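Type I site-specific restriction-modification system, R (Restriction) subunit (Vibrio vulnificus, PDB 3H1T) probably uses ATP hydrolysis to move along DNA as the motor-bearing restriction subunit of a type I enzyme, here a fragment comprising its N-terminal part. Local coordinates at residues I366-Y374 / G538-D546; H488-E496 / L509-T517. All blocks are in the same frame, centred on the assembly; numbering follows the deposited sequence.

How the interactions relate
Both contacts involve loops of the second RecA-like domain; interaction 1 pins to it the connection arriving from the first, interaction 2 lies wholly within it. Their second segments have sequences matching helicase motifs VI and V. Interaction 1 is buried, its centre about 10 Å from the centre of the chain, and joins loop to loop mainly through backbone atoms, with one leucine filling in. Interaction 2, its centre about 18 Å from that point and only partly buried, sets a helix end against a loop through apolar side chains plus a glutamine amide. Their centres lie about 15 Å apart, yet they touch: Arg539 reaches the Val513 carbonyl in a weak hydrogen bond.

Interaction 1 of 2, residues I366-Y374 / G538-D546; sequences IDDGFLAPY and GRGTRLRED
Gly369, the first residue to leave helical geometry after helix 362-368, has the positive phi (80°) of a Schellman motif, and its carbonyl oxygen meets Leu543. The Leu543 CD1 methyl lies only 3.0 Å from Gly369 O, a tight approach between a methyl and a carbonyl. The Phe370 side chain leaves the backbone away from the other segment, its ring packs on Asp58 and Arg180, and the backbone makes the link instead. A water donates to Phe370 O at 2.6 Å and accepts from Leu543 N, bridging the two loops. Leu371 also starts away from the opposite segment, but its CB and CD2 still border Thr541 O. CG of Leu371 sits beside the backbone N (chi1 -70°), a turn that carries the branch back onto Leu362 of the preceding helix, which Thr541 touches as well. On the other side, Gln535 and the GRGTR run that begins at Gly538 together match QxxGRxxR, the motif VI pattern of superfamily 2 helicases, and Thr541 lies between its last two arginines. Ala372 N donates to Thr541 O at 2.6 Å. This N-H points almost straight at the oxygen, at 161°, although the donor is tilted out of the carbonyl plane. The methyl of Ala372 faces the same loop and lies 3.4 Å from Thr541 O. Ala372 CB also packs 3.7 Å from Leu543 CD2, so the two methyls of Leu543 divide between Gly369 and Ala372. Lys549 takes the flanking carbonyls of Gly540 and Arg542. Past Pro373, Tyr374 opens strand 374-381, which pairs with strand 552-556, where the motif VI loop leads.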
loop_
_atom_site.group_PDB
_atom_site.type_symbol
_atom_site.label_atom_id
_atom_site.label_comp_id
_atom_site.label_asym_id
_atom_site.label_seq_id
_atom_site.Cartn_x
_atom_site.Cartn_y
_atom_site.Cartn_z
ATOM N N ILE A 366 3.365 1.482 8.104
ATOM C CA ILE A 366 4.515 1.514 9.000
ATOM C C ILE A 366 4.120 0.957 10.359
ATOM O O ILE A 366 4.855 0.180 10.958
ATOM C CB ILE A 366 5.069 2.946 9.260
ATOM C CG1 ILE A 366 5.569 3.582 7.963
ATOM C CG2 ILE A 366 6.242 2.866 10.236
ATOM C CD1 ILE A 366 5.925 5.039 8.130
ATOM N N ASP A 367 2.950 1.346 10.845
ATOM C CA ASP A 367 2.518 0.853 12.135
ATOM C C ASP A 367 2.283 -0.651 12.157
ATOM O O ASP A 367 2.414 -1.276 13.201
ATOM C CB ASP A 367 1.251 1.554 12.613
ATOM C CG ASP A 367 1.018 1.339 14.092
ATOM O OD1 ASP A 367 1.962 1.623 14.859
ATOM O OD2 ASP A 367 -0.079 0.890 14.491
ATOM N N ASP A 368 1.947 -1.235 11.013
ATOM C CA ASP A 368 1.694 -2.666 10.967
ATOM C C ASP A 368 2.963 -3.467 10.698
ATOM O O ASP A 368 2.938 -4.697 10.706
ATOM C CB ASP A 368 0.656 -2.988 9.886
ATOM C CG ASP A 368 -0.739 -2.478 10.227
ATOM O OD1 ASP A 368 -0.982 -2.055 11.373
ATOM O OD2 ASP A 368 -1.601 -2.526 9.334
ATOM N N GLY A 369 4.062 -2.762 10.449
ATOM C CA GLY A 369 5.315 -3.431 10.167
ATOM C C GLY A 369 5.406 -3.921 8.729
ATOM O O GLY A 369 6.202 -4.799 8.414
ATOM N N PHE A 370 4.592 -3.344 7.851
ATOM C CA PHE A 370 4.566 -3.739 6.447
ATOM C C PHE A 370 5.260 -2.773 5.503
ATOM O O PHE A 370 5.499 -3.098 4.345
ATOM C CB PHE A 370 3.121 -3.936 5.990
ATOM C CG PHE A 370 2.475 -5.162 6.558
ATOM C CD1 PHE A 370 3.124 -6.398 6.499
ATOM C CD2 PHE A 370 1.200 -5.095 7.123
ATOM C CE1 PHE A 370 2.508 -7.555 6.995
ATOM C CE2 PHE A 370 0.573 -6.248 7.623
ATOM C CZ PHE A 370 1.228 -7.475 7.559
ATOM N N LEU A 371 5.554 -1.581 5.996
ATOM C CA LEU A 371 6.254 -0.573 5.215
ATOM C C LEU A 371 7.339 -0.047 6.141
ATOM O O LEU A 371 7.217 -0.155 7.362
ATOM C CB LEU A 371 5.307 0.546 4.779
ATOM C CG LEU A 371 4.255 0.211 3.722
ATOM C CD1 LEU A 371 3.464 1.477 3.425
ATOM C CD2 LEU A 371 4.912 -0.315 2.449
ATOM N N ALA A 372 8.391 0.531 5.571
ATOM C CA ALA A 372 9.515 1.002 6.369
ATOM C C ALA A 372 9.462 2.425 6.910
ATOM O O ALA A 372 9.004 3.343 6.240
ATOM C CB ALA A 372 10.814 0.794 5.587
ATOM N N PRO A 373 9.918 2.622 8.154
ATOM C CA PRO A 373 9.936 3.961 8.768
ATOM C C PRO A 373 11.097 4.802 8.190
ATOM O O PRO A 373 11.979 4.255 7.532
ATOM C CB PRO A 373 10.077 3.645 10.263
ATOM C CG PRO A 373 10.861 2.354 10.255
ATOM C CD PRO A 373 10.178 1.579 9.165
ATOM N N TYR A 374 11.127 6.108 8.440
ATOM C CA TYR A 374 12.181 6.936 7.854
ATOM C C TYR A 374 12.693 8.085 8.718
ATOM O O TYR A 374 12.014 8.535 9.639
ATOM C CB TYR A 374 11.662 7.507 6.525
ATOM C CG TYR A 374 10.338 8.246 6.670
ATOM C CD1 TYR A 374 10.297 9.567 7.127
ATOM C CD2 TYR A 374 9.116 7.595 6.435
ATOM C CE1 TYR A 374 9.081 10.210 7.346
ATOM C CE2 TYR A 374 7.905 8.238 6.657
ATOM C CZ TYR A 374 7.891 9.538 7.111
ATOM O OH TYR A 374 6.669 10.133 7.330
ATOM N N GLY A 538 8.131 6.987 -1.604
ATOM C CA GLY A 538 7.787 5.583 -1.679
ATOM C C GLY A 538 8.861 4.722 -2.321
ATOM O O GLY A 538 8.681 3.512 -2.482
ATOM N N ARG A 539 9.976 5.329 -2.708
ATOM C CA ARG A 539 11.048 4.555 -3.309
ATOM C C ARG A 539 11.763 3.772 -2.226
ATOM O O ARG A 539 12.397 2.743 -2.493
ATOM C CB ARG A 539 12.075 5.454 -4.005
ATOM C CG ARG A 539 11.623 6.065 -5.318
ATOM C CD ARG A 539 10.877 5.049 -6.162
ATOM N NE ARG A 539 9.434 5.215 -6.011
ATOM C CZ ARG A 539 8.525 4.337 -6.424
ATOM N NH1 ARG A 539 8.898 3.214 -7.017
ATOM N NH2 ARG A 539 7.235 4.586 -6.244
ATOM N N GLY A 540 11.670 4.263 -0.997
ATOM C CA GLY A 540 12.350 3.590 0.090
ATOM C C GLY A 540 11.522 2.934 1.173
ATOM O O GLY A 540 12.099 2.360 2.087
ATOM N N THR A 541 10.196 2.982 1.077
ATOM C CA THR A 541 9.339 2.404 2.114
ATOM C C THR A 541 9.203 0.889 2.122
ATOM O O THR A 541 8.590 0.328 3.026
ATOM C CB THR A 541 7.910 2.973 2.054
ATOM O OG1 THR A 541 7.346 2.673 0.772
ATOM C CG2 THR A 541 7.916 4.493 2.273
ATOM N N ARG A 542 9.750 0.223 1.115
ATOM C CA ARG A 542 9.667 -1.229 1.038
ATOM C C ARG A 542 10.591 -1.895 2.076
ATOM O O ARG A 542 11.720 -1.450 2.288
ATOM C CB ARG A 542 10.047 -1.661 -0.378
ATOM C CG ARG A 542 9.545 -3.024 -0.783
ATOM C CD ARG A 542 8.231 -2.919 -1.533
ATOM N NE ARG A 542 8.130 -3.913 -2.600
ATOM C CZ ARG A 542 8.084 -5.226 -2.398
ATOM N NH1 ARG A 542 8.129 -5.716 -1.163
ATOM N NH2 ARG A 542 7.992 -6.054 -3.431
ATOM N N LEU A 543 10.111 -2.953 2.731
ATOM C CA LEU A 543 10.904 -3.665 3.735
ATOM C C LEU A 543 11.609 -4.913 3.200
ATOM O O LEU A 543 11.096 -5.622 2.328
ATOM C CB LEU A 543 10.035 -4.067 4.930
ATOM C CG LEU A 543 9.652 -3.071 6.026
ATOM C CD1 LEU A 543 8.604 -3.703 6.922
ATOM C CD2 LEU A 543 10.876 -2.688 6.839
ATOM N N ARG A 544 12.798 -5.166 3.740
ATOM C CA ARG A 544 13.615 -6.310 3.355
ATOM C C ARG A 544 14.558 -6.640 4.506
ATOM O O ARG A 544 15.786 -6.580 4.377
ATOM C CB ARG A 544 14.428 -5.999 2.100
ATOM C CG ARG A 544 13.978 -6.761 0.871
ATOM C CD ARG A 544 13.900 -8.261 1.138
ATOM N NE ARG A 544 13.382 -8.998 -0.013
ATOM C CZ ARG A 544 13.167 -10.311 -0.037
ATOM N NH1 ARG A 544 13.419 -11.049 1.035
ATOM N NH2 ARG A 544 12.700 -10.891 -1.138
ATOM N N GLU A 545 13.950 -6.961 5.641
ATOM C CA GLU A 545 14.645 -7.325 6.873
ATOM C C GLU A 545 15.647 -8.389 6.491
ATOM O O GLU A 545 16.733 -8.507 7.071
ATOM C CB GLU A 545 13.606 -7.884 7.827
ATOM C CG GLU A 545 14.080 -8.473 9.130
ATOM C CD GLU A 545 12.909 -8.727 10.072
ATOM O OE1 GLU A 545 11.861 -9.217 9.599
ATOM O OE2 GLU A 545 13.034 -8.445 11.281
ATOM N N ASP A 546 15.237 -9.166 5.499
ATOM C CA ASP A 546 15.996 -10.264 4.924
ATOM C C ASP A 546 17.415 -9.784 4.596
ATOM O O ASP A 546 18.408 -10.408 4.975
ATOM C CB ASP A 546 15.255 -10.712 3.658
ATOM C CG ASP A 546 15.645 -12.090 3.199
ATOM O OD1 ASP A 546 15.965 -12.936 4.054
ATOM O OD2 ASP A 546 15.602 -12.336 1.976
HETATM O O HOH W 1 7.358 -3.919 2.756
#

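Interaction 2 of 2, residues H488-E496 / L509-T517; sequences HLSRFQELE and LTTGVDAPT
Leu489, Phe492 and Gln493 present the last turns of helix 482-493 to the Leu509-Thr517 loop, whose TTGVDAP sequence fits motif V of superfamily 2 helicases, in the RecA-like C-terminal domain. Leu489 stands with CG anti to the backbone N (chi1 173°), with the second torsion then setting CD1 against the loop. There it meets Val513 CG1 at 3.4 Å, closer than usual van der Waals contact, the two branches lying at a slant to one another. The same methyl lies 3.9 Å from Leu509 CD2, where the two leucines run past each other in opposite directions. Phe492 approaches Val513 at roughly a right angle: CG1 of the valine comes to the ring edge, near its plane. Ala515 CB lies 3.7 Å from Phe492 CE2, reaching the ring obliquely. Strands 441-446 and 502-505 supply Ile443 and Leu503 to this same apolar cluster. Gln493 works differently, stretching its extended chain along the backbone of Asp514, with CG 3.4 Å from Asp514 O. At its end OE1 accepts the N-H of Asp514, with N 2.9 Å from OE1, in a bond that is straight at the hydrogen (166°). The amide N nevertheless stands above the carbonyl plane of the glutamine, 47° out of it, and so does not lie on a lone pair. Beyond the helix, Leu495 crosses Pro516 at about a right angle, and its CD2 is pressed to 3.2 Å from Pro516 CG. One water closes this end, donating to Gln493 O and lying 2.6 Å from Thr517 OG1.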
loop_
_atom_site.group_PDB
_atom_site.type_symbol
_atom_site.label_atom_id
_atom_site.label_comp_id
_atom_site.label_asym_id
_atom_site.label_seq_id
_atom_site.Cartn_x
_atom_site.Cartn_y
_atom_site.Cartn_z
ATOM N N HIS A 488 21.652 -0.626 -15.795
ATOM C CA HIS A 488 22.059 -0.146 -14.479
ATOM C C HIS A 488 20.932 -0.252 -13.458
ATOM O O HIS A 488 21.134 -0.664 -12.316
ATOM C CB HIS A 488 22.505 1.311 -14.578
ATOM C CG HIS A 488 23.776 1.498 -15.338
ATOM N ND1 HIS A 488 24.916 0.768 -15.070
ATOM C CD2 HIS A 488 24.106 2.359 -16.328
ATOM C CE1 HIS A 488 25.893 1.175 -15.860
ATOM N NE2 HIS A 488 25.429 2.140 -16.633
ATOM N N LEU A 489 19.744 0.145 -13.893
ATOM C CA LEU A 489 18.561 0.109 -13.049
ATOM C C LEU A 489 18.273 -1.320 -12.620
ATOM O O LEU A 489 18.000 -1.597 -11.446
ATOM C CB LEU A 489 17.371 0.666 -13.827
ATOM C CG LEU A 489 15.969 0.588 -13.217
ATOM C CD1 LEU A 489 15.893 1.431 -11.948
ATOM C CD2 LEU A 489 14.956 1.075 -14.248
ATOM N N SER A 490 18.331 -2.227 -13.587
ATOM C CA SER A 490 18.068 -3.642 -13.370
ATOM C C SER A 490 18.921 -4.251 -12.270
ATOM O O SER A 490 18.418 -4.939 -11.389
ATOM C CB SER A 490 18.292 -4.409 -14.676
ATOM O OG SER A 490 17.963 -5.777 -14.530
ATOM N N ARG A 491 20.224 -4.003 -12.338
ATOM C CA ARG A 491 21.171 -4.527 -11.350
ATOM C C ARG A 491 20.982 -3.848 -10.006
ATOM O O ARG A 491 21.127 -4.474 -8.953
ATOM C CB ARG A 491 22.615 -4.312 -11.814
ATOM C CG ARG A 491 22.941 -4.925 -13.173
ATOM C CD ARG A 491 24.450 -4.881 -13.481
ATOM N NE ARG A 491 24.716 -4.378 -14.832
ATOM C CZ ARG A 491 25.096 -3.128 -15.106
ATOM N NH1 ARG A 491 25.271 -2.247 -14.116
ATOM N NH2 ARG A 491 25.275 -2.741 -16.369
ATOM N N PHE A 492 20.673 -2.557 -10.050
ATOM C CA PHE A 492 20.462 -1.766 -8.840
ATOM C C PHE A 492 19.316 -2.342 -8.001
ATOM O O PHE A 492 19.383 -2.417 -6.771
ATOM C CB PHE A 492 20.132 -0.319 -9.222
ATOM C CG PHE A 492 19.720 0.548 -8.065
ATOM C CD1 PHE A 492 20.666 1.111 -7.216
ATOM C CD2 PHE A 492 18.378 0.837 -7.852
ATOM C CE1 PHE A 492 20.263 1.961 -6.171
ATOM C CE2 PHE A 492 17.977 1.675 -6.826
ATOM C CZ PHE A 492 18.921 2.239 -5.983
ATOM N N GLN A 493 18.258 -2.751 -8.692
ATOM C CA GLN A 493 17.071 -3.307 -8.075
ATOM C C GLN A 493 17.289 -4.665 -7.430
ATOM O O GLN A 493 16.544 -5.053 -6.528
ATOM C CB GLN A 493 15.962 -3.409 -9.116
ATOM C CG GLN A 493 15.396 -2.066 -9.518
ATOM C CD GLN A 493 14.223 -2.200 -10.452
ATOM O OE1 GLN A 493 13.430 -1.278 -10.604
ATOM N NE2 GLN A 493 14.105 -3.357 -11.088
ATOM N N GLU A 494 18.313 -5.382 -7.877
ATOM C CA GLU A 494 18.583 -6.707 -7.336
ATOM C C GLU A 494 19.081 -6.639 -5.909
ATOM O O GLU A 494 19.924 -5.802 -5.579
ATOM C CB GLU A 494 19.591 -7.427 -8.230
ATOM C CG GLU A 494 19.265 -7.197 -9.682
ATOM C CD GLU A 494 19.808 -8.253 -10.604
ATOM O OE1 GLU A 494 21.050 -8.423 -10.683
ATOM O OE2 GLU A 494 18.970 -8.907 -11.262
ATOM N N LEU A 495 18.531 -7.520 -5.073
ATOM C CA LEU A 495 18.870 -7.618 -3.654
ATOM C C LEU A 495 20.314 -8.028 -3.380
ATOM O O LEU A 495 20.943 -7.529 -2.442
ATOM C CB LEU A 495 17.977 -8.657 -2.967
ATOM C CG LEU A 495 16.490 -8.745 -3.320
ATOM C CD1 LEU A 495 15.846 -9.892 -2.524
ATOM C CD2 LEU A 495 15.822 -7.422 -3.006
ATOM N N GLU A 496 20.834 -8.933 -4.204
ATOM C CA GLU A 496 22.176 -9.475 -4.023
ATOM C C GLU A 496 23.357 -8.742 -4.679
ATOM O O GLU A 496 24.508 -9.121 -4.452
ATOM C CB GLU A 496 22.179 -10.932 -4.487
ATOM C CG GLU A 496 23.181 -11.868 -3.803
ATOM C CD GLU A 496 22.580 -12.632 -2.630
ATOM O OE1 GLU A 496 21.333 -12.748 -2.580
ATOM O OE2 GLU A 496 23.350 -13.129 -1.773
ATOM N N LEU A 509 12.485 7.671 -12.510
ATOM C CA LEU A 509 12.417 6.771 -11.368
ATOM C C LEU A 509 11.438 7.171 -10.279
ATOM O O LEU A 509 11.414 6.556 -9.218
ATOM C CB LEU A 509 13.805 6.559 -10.765
ATOM C CG LEU A 509 14.878 6.033 -11.735
ATOM C CD1 LEU A 509 16.089 5.556 -10.953
ATOM C CD2 LEU A 509 14.318 4.890 -12.581
ATOM N N THR A 510 10.622 8.186 -10.521
ATOM C CA THR A 510 9.651 8.550 -9.509
ATOM C C THR A 510 8.752 7.322 -9.320
ATOM O O THR A 510 8.435 6.954 -8.192
ATOM C CB THR A 510 8.829 9.794 -9.921
ATOM O OG1 THR A 510 8.415 9.678 -11.285
ATOM C CG2 THR A 510 9.662 11.060 -9.740
ATOM N N THR A 511 8.344 6.693 -10.427
ATOM C CA THR A 511 7.524 5.474 -10.373
ATOM C C THR A 511 8.255 4.386 -11.158
ATOM O O THR A 511 7.707 3.317 -11.405
ATOM C CB THR A 511 6.137 5.617 -11.038
ATOM O OG1 THR A 511 6.294 5.782 -12.452
ATOM C CG2 THR A 511 5.382 6.782 -10.463
ATOM N N GLY A 512 9.494 4.669 -11.543
ATOM C CA GLY A 512 10.274 3.721 -12.307
ATOM C C GLY A 512 11.011 2.633 -11.536
ATOM O O GLY A 512 11.206 1.539 -12.070
ATOM N N VAL A 513 11.408 2.899 -10.296
ATOM C CA VAL A 513 12.164 1.934 -9.501
ATOM C C VAL A 513 11.415 1.069 -8.512
ATOM O O VAL A 513 10.530 1.526 -7.797
ATOM C CB VAL A 513 13.250 2.615 -8.645
ATOM C CG1 VAL A 513 14.580 1.925 -8.875
ATOM C CG2 VAL A 513 13.314 4.104 -8.941
ATOM N N ASP A 514 11.797 -0.197 -8.459
ATOM C CA ASP A 514 11.252 -1.129 -7.494
ATOM C C ASP A 514 12.491 -1.774 -6.923
ATOM O O ASP A 514 12.902 -2.838 -7.371
ATOM C CB ASP A 514 10.354 -2.195 -8.117
ATOM C CG ASP A 514 9.819 -3.172 -7.066
ATOM O OD1 ASP A 514 9.501 -2.722 -5.942
ATOM O OD2 ASP A 514 9.718 -4.385 -7.354
ATOM N N ALA A 515 13.097 -1.114 -5.942
ATOM C CA ALA A 515 14.309 -1.618 -5.317
ATOM C C ALA A 515 14.132 -1.619 -3.804
ATOM O O ALA A 515 14.325 -0.593 -3.148
ATOM C CB ALA A 515 15.473 -0.744 -5.696
ATOM N N PRO A 516 13.753 -2.770 -3.226
ATOM C CA PRO A 516 13.554 -2.853 -1.777
ATOM C C PRO A 516 14.746 -2.504 -0.865
ATOM O O PRO A 516 14.550 -1.940 0.205
ATOM C CB PRO A 516 13.056 -4.288 -1.584
ATOM C CG PRO A 516 13.671 -5.025 -2.745
ATOM C CD PRO A 516 13.406 -4.049 -3.866
ATOM N N THR A 517 15.971 -2.823 -1.265
ATOM C CA THR A 517 17.107 -2.488 -0.419
ATOM C C THR A 517 17.560 -1.029 -0.534
ATOM O O THR A 517 18.651 -0.681 -0.075
ATOM C CB THR A 517 18.307 -3.388 -0.702
ATOM O OG1 THR A 517 18.512 -3.465 -2.115
ATOM C CG2 THR A 517 18.072 -4.775 -0.151
HETATM O O HOH W 2 16.935 -3.867 -4.192
#